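Local coordinates for alpha-l-arabinofuranosidase domain protein (Thermotoga maritima, PDB 4ATW), which probably hydrolyses terminal alpha-L-arabinofuranosyl residues from arabinose-containing polysaccharides, acting as a thermostable exo-glycosidase, at residues Asn218-Ile232 against Gly259-Arg271. Sequence-based numbering, arbitrary orientation.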
ATOM      1  N   ASN A 218      -7.791  19.329   3.413  1.00 20.32           N
ATOM      2  CA  ASN A 218      -7.680  18.918   2.020  1.00 25.77           C
ATOM      3  C   ASN A 218      -7.962  20.081   1.075  1.00 20.05           C
ATOM      4  O   ASN A 218      -7.156  20.432   0.212  1.00 28.44           O
ATOM      5  CB  ASN A 218      -8.671  17.816   1.709  1.00 23.13           C
ATOM      6  CG  ASN A 218      -8.440  16.602   2.518  1.00 26.65           C
ATOM      7  OD1 ASN A 218      -7.335  16.352   3.007  1.00 19.82           O
ATOM      8  ND2 ASN A 218      -9.489  15.802   2.656  1.00 36.11           N
ATOM      9  N   LEU A 219      -9.134  20.665   1.236  1.00 23.76           N
ATOM     10  CA  LEU A 219      -9.560  21.794   0.417  1.00 28.74           C
ATOM     11  C   LEU A 219      -8.533  22.955   0.380  1.00 23.35           C
ATOM     12  O   LEU A 219      -8.315  23.606  -0.647  1.00 11.33           O
ATOM     13  CB  LEU A 219     -10.914  22.273   0.937  1.00 20.42           C
ATOM     14  CG  LEU A 219     -12.125  22.158   0.006  1.00 20.34           C
ATOM     15  CD1 LEU A 219     -11.939  21.196  -1.115  1.00 15.35           C
ATOM     16  CD2 LEU A 219     -13.263  21.731   0.847  1.00 25.97           C
ATOM     17  N   ARG A 220      -7.873  23.192   1.502  1.00 28.06           N
ATOM     18  CA  ARG A 220      -6.904  24.248   1.544  1.00 22.73           C
ATOM     19  C   ARG A 220      -5.621  23.805   0.916  1.00 17.03           C
ATOM     20  O   ARG A 220      -4.858  24.605   0.456  1.00 30.26           O
ATOM     21  CB  ARG A 220      -6.658  24.679   2.949  1.00 23.64           C
ATOM     22  CG  ARG A 220      -6.037  26.021   2.955  1.00 45.23           C
ATOM     23  CD  ARG A 220      -6.864  26.918   3.766  1.00 58.88           C
ATOM     24  NE  ARG A 220      -8.113  27.264   3.113  1.00 63.35           N
ATOM     25  CZ  ARG A 220      -9.184  27.714   3.771  1.00 72.06           C
ATOM     26  NH1 ARG A 220      -9.155  27.848   5.105  1.00 75.96           N
ATOM     27  NH2 ARG A 220     -10.265  28.098   3.101  1.00 72.04           N
ATOM     28  N   VAL A 221      -5.373  22.516   0.889  1.00 19.60           N
ATOM     29  CA  VAL A 221      -4.162  22.029   0.263  1.00 23.28           C
ATOM     30  C   VAL A 221      -4.406  22.039  -1.213  1.00 19.82           C
ATOM     31  O   VAL A 221      -3.593  22.527  -1.973  1.00 28.68           O
ATOM     32  CB  VAL A 221      -3.807  20.570   0.682  1.00 21.78           C
ATOM     33  CG1 VAL A 221      -2.647  20.036  -0.140  1.00  7.54           C
ATOM     34  CG2 VAL A 221      -3.445  20.530   2.149  1.00 15.14           C
ATOM     35  N   LEU A 222      -5.523  21.494  -1.635  1.00 24.55           N
ATOM     36  CA  LEU A 222      -5.789  21.459  -3.057  1.00 30.61           C
ATOM     37  C   LEU A 222      -5.867  22.860  -3.619  1.00 34.11           C
ATOM     38  O   LEU A 222      -5.403  23.125  -4.736  1.00 44.64           O
ATOM     39  CB  LEU A 222      -7.090  20.725  -3.331  1.00 11.91           C
ATOM     40  CG  LEU A 222      -6.969  19.244  -2.991  1.00 17.80           C
ATOM     41  CD1 LEU A 222      -8.282  18.698  -2.515  1.00 11.01           C
ATOM     42  CD2 LEU A 222      -6.496  18.529  -4.239  1.00 20.98           C
ATOM     43  N   GLN A 223      -6.428  23.773  -2.834  1.00 25.59           N
ATOM     44  CA  GLN A 223      -6.597  25.146  -3.303  1.00 26.73           C
ATOM     45  C   GLN A 223      -5.300  25.902  -3.467  1.00 20.07           C
ATOM     46  O   GLN A 223      -5.178  26.749  -4.310  1.00 15.16           O
ATOM     47  CB  GLN A 223      -7.488  25.887  -2.333  1.00 33.77           C
ATOM     48  CG  GLN A 223      -8.864  26.160  -2.868  1.00 34.58           C
ATOM     49  CD  GLN A 223      -9.844  26.498  -1.772  1.00 29.84           C
ATOM     50  OE1 GLN A 223      -9.492  27.118  -0.760  1.00 41.26           O
ATOM     51  NE2 GLN A 223     -11.092  26.100  -1.968  1.00 40.97           N
ATOM     52  N   GLU A 224      -4.326  25.567  -2.643  1.00 27.07           N
ATOM     53  CA  GLU A 224      -3.036  26.223  -2.661  1.00 27.01           C
ATOM     54  C   GLU A 224      -2.036  25.582  -3.627  1.00 32.76           C
ATOM     55  O   GLU A 224      -1.420  26.253  -4.440  1.00 32.78           O
ATOM     56  CB  GLU A 224      -2.467  26.227  -1.238  1.00 28.31           C
ATOM     57  CG  GLU A 224      -1.399  27.242  -1.027  1.00 39.98           C
ATOM     58  CD  GLU A 224      -1.911  28.679  -1.203  1.00 54.15           C
ATOM     59  OE1 GLU A 224      -3.127  28.859  -1.491  1.00 53.79           O
ATOM     60  OE2 GLU A 224      -1.103  29.640  -1.047  1.00 63.54           O
ATOM     61  N   ALA A 225      -1.890  24.271  -3.548  1.00 41.52           N
ATOM     62  CA  ALA A 225      -0.932  23.580  -4.381  1.00 40.51           C
ATOM     63  C   ALA A 225      -1.542  22.759  -5.496  1.00 37.90           C
ATOM     64  O   ALA A 225      -0.837  21.991  -6.138  1.00 38.21           O
ATOM     65  CB  ALA A 225      -0.059  22.694  -3.505  1.00 51.13           C
ATOM     66  N   GLY A 226      -2.839  22.929  -5.727  1.00 37.37           N
ATOM     67  CA  GLY A 226      -3.537  22.189  -6.769  1.00 26.68           C
ATOM     68  C   GLY A 226      -3.025  22.275  -8.208  1.00 29.63           C
ATOM     69  O   GLY A 226      -3.441  21.487  -9.076  1.00 30.33           O
ATOM     70  N   ASP A 227      -2.124  23.214  -8.459  1.00 26.68           N
ATOM     71  CA  ASP A 227      -1.552  23.391  -9.777  1.00 34.36           C
ATOM     72  C   ASP A 227      -0.150  22.777  -9.849  1.00 29.48           C
ATOM     73  O   ASP A 227       0.499  22.824 -10.906  1.00 35.37           O
ATOM     74  CB  ASP A 227      -1.463  24.882 -10.125  1.00 60.05           C
ATOM     75  CG  ASP A 227      -0.687  25.679  -9.083  1.00 72.35           C
ATOM     76  OD1 ASP A 227      -0.628  25.237  -7.909  1.00 77.15           O
ATOM     77  OD2 ASP A 227      -0.145  26.749  -9.432  1.00 68.10           O
ATOM     78  N   VAL A 228       0.329  22.208  -8.745  1.00 24.40           N
ATOM     79  CA  VAL A 228       1.654  21.625  -8.769  1.00 28.84           C
ATOM     80  C   VAL A 228       1.807  20.271  -8.145  1.00 31.17           C
ATOM     81  O   VAL A 228       2.767  19.576  -8.439  1.00 39.30           O
ATOM     82  CB  VAL A 228       2.717  22.521  -8.098  1.00 25.40           C
ATOM     83  CG1 VAL A 228       2.749  23.901  -8.739  1.00 20.67           C
ATOM     84  CG2 VAL A 228       2.457  22.588  -6.625  1.00 21.89           C
ATOM     85  N   ILE A 229       0.915  19.886  -7.259  1.00 29.71           N
ATOM     86  CA  ILE A 229       1.059  18.577  -6.661  1.00 27.44           C
ATOM     87  C   ILE A 229       0.388  17.586  -7.615  1.00 36.92           C
ATOM     88  O   ILE A 229      -0.378  18.008  -8.471  1.00 37.24           O
ATOM     89  CB  ILE A 229       0.406  18.560  -5.299  1.00 26.04           C
ATOM     90  CG1 ILE A 229      -1.101  18.739  -5.437  1.00  9.54           C
ATOM     91  CG2 ILE A 229       0.969  19.692  -4.471  1.00 14.50           C
ATOM     92  CD1 ILE A 229      -1.769  18.921  -4.090  1.00 31.20           C
ATOM     93  N   ASP A 230       0.687  16.289  -7.494  1.00 40.92           N
ATOM     94  CA  ASP A 230       0.103  15.279  -8.370  1.00 26.04           C
ATOM     95  C   ASP A 230      -0.892  14.367  -7.684  1.00 35.45           C
ATOM     96  O   ASP A 230      -1.730  13.754  -8.341  1.00 38.77           O
ATOM     97  CB  ASP A 230       1.204  14.465  -8.982  1.00 25.85           C
ATOM     98  CG  ASP A 230       2.184  15.323  -9.726  1.00 46.66           C
ATOM     99  OD1 ASP A 230       1.818  15.781 -10.820  1.00 53.83           O
ATOM    100  OD2 ASP A 230       3.310  15.566  -9.227  1.00 57.71           O
ATOM    101  N   PHE A 231      -0.799  14.284  -6.360  1.00 32.31           N
ATOM    102  CA  PHE A 231      -1.698  13.472  -5.560  1.00 28.24           C
ATOM    103  C   PHE A 231      -1.969  14.163  -4.253  1.00 28.74           C
ATOM    104  O   PHE A 231      -1.331  15.159  -3.911  1.00 33.80           O
ATOM    105  CB  PHE A 231      -1.075  12.139  -5.202  1.00 35.59           C
ATOM    106  CG  PHE A 231      -0.642  11.328  -6.372  1.00 39.28           C
ATOM    107  CD1 PHE A 231       0.525  11.617  -7.054  1.00 32.07           C
ATOM    108  CD2 PHE A 231      -1.400  10.236  -6.777  1.00 55.40           C
ATOM    109  CE1 PHE A 231       0.924  10.833  -8.115  1.00 38.75           C
ATOM    110  CE2 PHE A 231      -0.998   9.445  -7.847  1.00 54.55           C
ATOM    111  CZ  PHE A 231       0.162   9.749  -8.510  1.00 44.61           C
ATOM    112  N   ILE A 232      -2.921  13.613  -3.517  1.00 30.52           N
ATOM    113  CA  ILE A 232      -3.233  14.110  -2.193  1.00 29.95           C
ATOM    114  C   ILE A 232      -3.342  12.800  -1.430  1.00 33.70           C
ATOM    115  O   ILE A 232      -4.049  11.882  -1.826  1.00 25.16           O
ATOM    116  CB  ILE A 232      -4.514  14.958  -2.135  1.00 19.04           C
ATOM    117  CG1 ILE A 232      -4.793  15.308  -0.682  1.00 20.85           C
ATOM    118  CG2 ILE A 232      -5.673  14.241  -2.764  1.00 18.94           C
ATOM    119  CD1 ILE A 232      -5.734  16.496  -0.525  1.00 31.44           C
ATOM    120  N   GLY A 259     -15.127  10.502  -1.424  1.00 24.19           N
ATOM    121  CA  GLY A 259     -15.309  11.771  -0.758  1.00 26.33           C
ATOM    122  C   GLY A 259     -14.180  12.669  -1.223  1.00 37.51           C
ATOM    123  O   GLY A 259     -14.387  13.651  -1.953  1.00 35.10           O
ATOM    124  N   VAL A 260     -12.963  12.312  -0.827  1.00 36.63           N
ATOM    125  CA  VAL A 260     -11.787  13.071  -1.207  1.00 33.24           C
ATOM    126  C   VAL A 260     -11.802  13.341  -2.690  1.00 40.48           C
ATOM    127  O   VAL A 260     -11.430  14.433  -3.112  1.00 47.39           O
ATOM    128  CB  VAL A 260     -10.527  12.299  -0.882  1.00 31.73           C
ATOM    129  CG1 VAL A 260      -9.289  13.023  -1.411  1.00  3.76           C
ATOM    130  CG2 VAL A 260     -10.435  12.108   0.614  1.00 16.29           C
ATOM    131  N   LYS A 261     -12.239  12.351  -3.473  1.00 33.23           N
ATOM    132  CA  LYS A 261     -12.285  12.494  -4.918  1.00 31.26           C
ATOM    133  C   LYS A 261     -13.087  13.717  -5.304  1.00 33.90           C
ATOM    134  O   LYS A 261     -12.641  14.564  -6.093  1.00 25.92           O
ATOM    135  CB  LYS A 261     -12.903  11.273  -5.559  1.00 12.07           C
ATOM    136  CG  LYS A 261     -12.658  11.194  -7.060  1.00 28.61           C
ATOM    137  CD  LYS A 261     -13.295  12.343  -7.801  1.00 21.00           C
ATOM    138  CE  LYS A 261     -13.614  11.956  -9.228  1.00 52.97           C
ATOM    139  NZ  LYS A 261     -15.104  11.974  -9.531  1.00 49.07           N
ATOM    140  N   LYS A 262     -14.279  13.820  -4.741  1.00 29.43           N
ATOM    141  CA  LYS A 262     -15.121  14.963  -5.047  1.00 34.83           C
ATOM    142  C   LYS A 262     -14.583  16.323  -4.559  1.00 28.99           C
ATOM    143  O   LYS A 262     -14.869  17.350  -5.153  1.00 30.25           O
ATOM    144  CB  LYS A 262     -16.523  14.715  -4.512  1.00 31.53           C
ATOM    145  CG  LYS A 262     -17.248  13.628  -5.265  1.00 37.17           C
ATOM    146  CD  LYS A 262     -18.136  14.182  -6.399  1.00 36.08           C
ATOM    147  CE  LYS A 262     -17.367  14.963  -7.476  1.00 32.04           C
ATOM    148  NZ  LYS A 262     -18.192  15.331  -8.674  1.00 24.29           N
ATOM    149  N   LEU A 263     -13.811  16.345  -3.479  1.00 31.53           N
ATOM    150  CA  LEU A 263     -13.270  17.607  -3.012  1.00 20.97           C
ATOM    151  C   LEU A 263     -12.376  18.054  -4.118  1.00 27.04           C
ATOM    152  O   LEU A 263     -12.431  19.189  -4.506  1.00 44.68           O
ATOM    153  CB  LEU A 263     -12.455  17.444  -1.747  1.00 16.25           C
ATOM    154  CG  LEU A 263     -13.210  16.993  -0.492  1.00 31.85           C
ATOM    155  CD1 LEU A 263     -12.207  16.554   0.558  1.00 45.73           C
ATOM    156  CD2 LEU A 263     -14.051  18.083   0.025  1.00 17.92           C
ATOM    157  N   ILE A 264     -11.562  17.161  -4.656  1.00 24.67           N
ATOM    158  CA  ILE A 264     -10.677  17.540  -5.743  1.00 27.04           C
ATOM    159  C   ILE A 264     -11.470  18.145  -6.891  1.00 30.01           C
ATOM    160  O   ILE A 264     -11.076  19.148  -7.465  1.00 27.30           O
ATOM    161  CB  ILE A 264      -9.891  16.334  -6.278  1.00 16.79           C
ATOM    162  CG1 ILE A 264      -9.041  15.754  -5.160  1.00 23.03           C
ATOM    163  CG2 ILE A 264      -8.949  16.756  -7.405  1.00 15.24           C
ATOM    164  CD1 ILE A 264      -8.265  14.524  -5.576  1.00 27.37           C
ATOM    165  N   ASP A 265     -12.593  17.538  -7.235  1.00 33.45           N
ATOM    166  CA  ASP A 265     -13.377  18.061  -8.341  1.00 31.93           C
ATOM    167  C   ASP A 265     -13.777  19.495  -8.072  1.00 37.44           C
ATOM    168  O   ASP A 265     -13.948  20.284  -8.997  1.00 48.35           O
ATOM    169  CB  ASP A 265     -14.632  17.225  -8.565  1.00 20.52           C
ATOM    170  CG  ASP A 265     -14.351  15.933  -9.287  1.00 31.02           C
ATOM    171  OD1 ASP A 265     -13.187  15.660  -9.660  1.00 21.25           O
ATOM    172  OD2 ASP A 265     -15.317  15.179  -9.478  1.00 32.72           O
ATOM    173  N   MET A 266     -13.898  19.849  -6.802  1.00 35.06           N
ATOM    174  CA  MET A 266     -14.327  21.198  -6.412  1.00 32.62           C
ATOM    175  C   MET A 266     -13.255  22.297  -6.403  1.00 30.78           C
ATOM    176  O   MET A 266     -13.546  23.443  -6.092  1.00 28.50           O
ATOM    177  CB  MET A 266     -15.011  21.144  -5.039  1.00 28.96           C
ATOM    178  CG  MET A 266     -16.109  20.127  -4.926  1.00 18.45           C
ATOM    179  SD  MET A 266     -16.862  20.263  -3.323  1.00 37.50           S
ATOM    180  CE  MET A 266     -17.811  18.674  -3.199  1.00 43.56           C
ATOM    181  N   VAL A 267     -12.021  21.958  -6.735  1.00 29.01           N
ATOM    182  CA  VAL A 267     -10.965  22.965  -6.786  1.00 33.31           C
ATOM    183  C   VAL A 267     -10.501  23.068  -8.233  1.00 34.89           C
ATOM    184  O   VAL A 267      -9.691  22.253  -8.690  1.00 30.34           O
ATOM    185  CB  VAL A 267      -9.762  22.582  -5.908  1.00 31.36           C
ATOM    186  CG1 VAL A 267      -8.755  23.727  -5.881  1.00 35.10           C
ATOM    187  CG2 VAL A 267     -10.230  22.241  -4.498  1.00 20.96           C
ATOM    188  N   ASP A 268     -11.002  24.073  -8.943  1.00 41.82           N
ATOM    189  CA  ASP A 268     -10.666  24.229 -10.345  1.00 43.26           C
ATOM    190  C   ASP A 268      -9.266  23.859 -10.760  1.00 40.46           C
ATOM    191  O   ASP A 268      -9.112  22.987 -11.604  1.00 39.20           O
ATOM    192  CB  ASP A 268     -11.013  25.625 -10.807  1.00 53.73           C
ATOM    193  CG  ASP A 268     -12.505  25.811 -10.945  1.00 58.61           C
ATOM    194  OD1 ASP A 268     -13.210  24.780 -11.031  1.00 56.40           O
ATOM    195  OD2 ASP A 268     -12.970  26.972 -10.966  1.00 69.71           O
ATOM    196  N   THR A 269      -8.236  24.472 -10.187  1.00 40.21           N
ATOM    197  CA  THR A 269      -6.881  24.082 -10.611  1.00 45.29           C
ATOM    198  C   THR A 269      -6.593  22.595 -10.416  1.00 40.83           C
ATOM    199  O   THR A 269      -6.109  21.941 -11.323  1.00 49.14           O
ATOM    200  CB  THR A 269      -5.770  24.878  -9.897  1.00 45.33           C
ATOM    201  OG1 THR A 269      -5.712  24.519  -8.508  1.00 37.99           O
ATOM    202  CG2 THR A 269      -6.038  26.356 -10.033  1.00 59.25           C
ATOM    203  N   ALA A 270      -6.902  22.051  -9.248  1.00 39.54           N
ATOM    204  CA  ALA A 270      -6.657  20.640  -8.975  1.00 40.98           C
ATOM    205  C   ALA A 270      -7.413  19.726  -9.917  1.00 41.87           C
ATOM    206  O   ALA A 270      -6.921  18.652 -10.268  1.00 42.66           O
ATOM    207  CB  ALA A 270      -7.047  20.298  -7.554  1.00 51.81           C
ATOM    208  N   ARG A 271      -8.619  20.119 -10.305  1.00 32.60           N
ATOM    209  CA  ARG A 271      -9.397  19.280 -11.202  1.00 32.75           C
ATOM    210  C   ARG A 271      -8.847  19.341 -12.628  1.00 34.52           C
ATOM    211  O   ARG A 271      -8.776  18.333 -13.305  1.00 37.52           O
ATOM    212  CB  ARG A 271     -10.867  19.691 -11.180  1.00 35.47           C
ATOM    213  CG  ARG A 271     -11.788  18.681 -11.845  1.00 34.12           C
ATOM    214  CD  ARG A 271     -13.226  19.196 -12.052  1.00 28.57           C
ATOM    215  NE  ARG A 271     -13.280  20.335 -12.961  1.00 41.43           N
ATOM    216  CZ  ARG A 271     -13.374  21.622 -12.585  1.00 52.33           C
ATOM    217  NH1 ARG A 271     -13.445  21.952 -11.294  1.00 30.20           N
ATOM    218  NH2 ARG A 271     -13.350  22.599 -13.506  1.00 43.09           N
TER
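L222 meets V267, I264 and A270 where neighbouring outer helices of the (beta/alpha)8 barrel pack side by side, 218-225 and 259-265 running at 39° to each other with their axes 9.8 Å apart. The first helix leads into the barrel strand that begins at F231, flanked by the strands 206-209 and 276-284. The second is followed by a short helix, 268-272, with V267 at its N-cap, which supplies A270 before the strand 276-284.

The contact is mostly aliphatic. With CG of L222 anti to its own carbonyl carbon (chi1 -67°), the side chain points across to 259-271 and CD2 reaches both A270 CB, at 3.8 Å, and I264 CG1. Its CB lies against V267 CG2 at 3.7 Å. With an alanine here both methyls go, which would probably open a gap beside I264 and A270. L219 lies across L263 at about a right angle, CD2 to CD2 3.8 Å, while its CD1 also touches V267 CG2. Deeper in, I232 CG2 packs on I264 CD1 at 3.8 Å and on V260 CG1.

Two polar spots border the aliphatic patch. The amide of N218 lies with ND2 3.5 Å from L263 CD1, and its OD1 takes a hydrogen bond from C212 N. Further along, the backbones come close at G226 and A270, CA to CA 4.1 Å, and A270 CA makes a CA-H...O contact to G226 O at 3.3 Å.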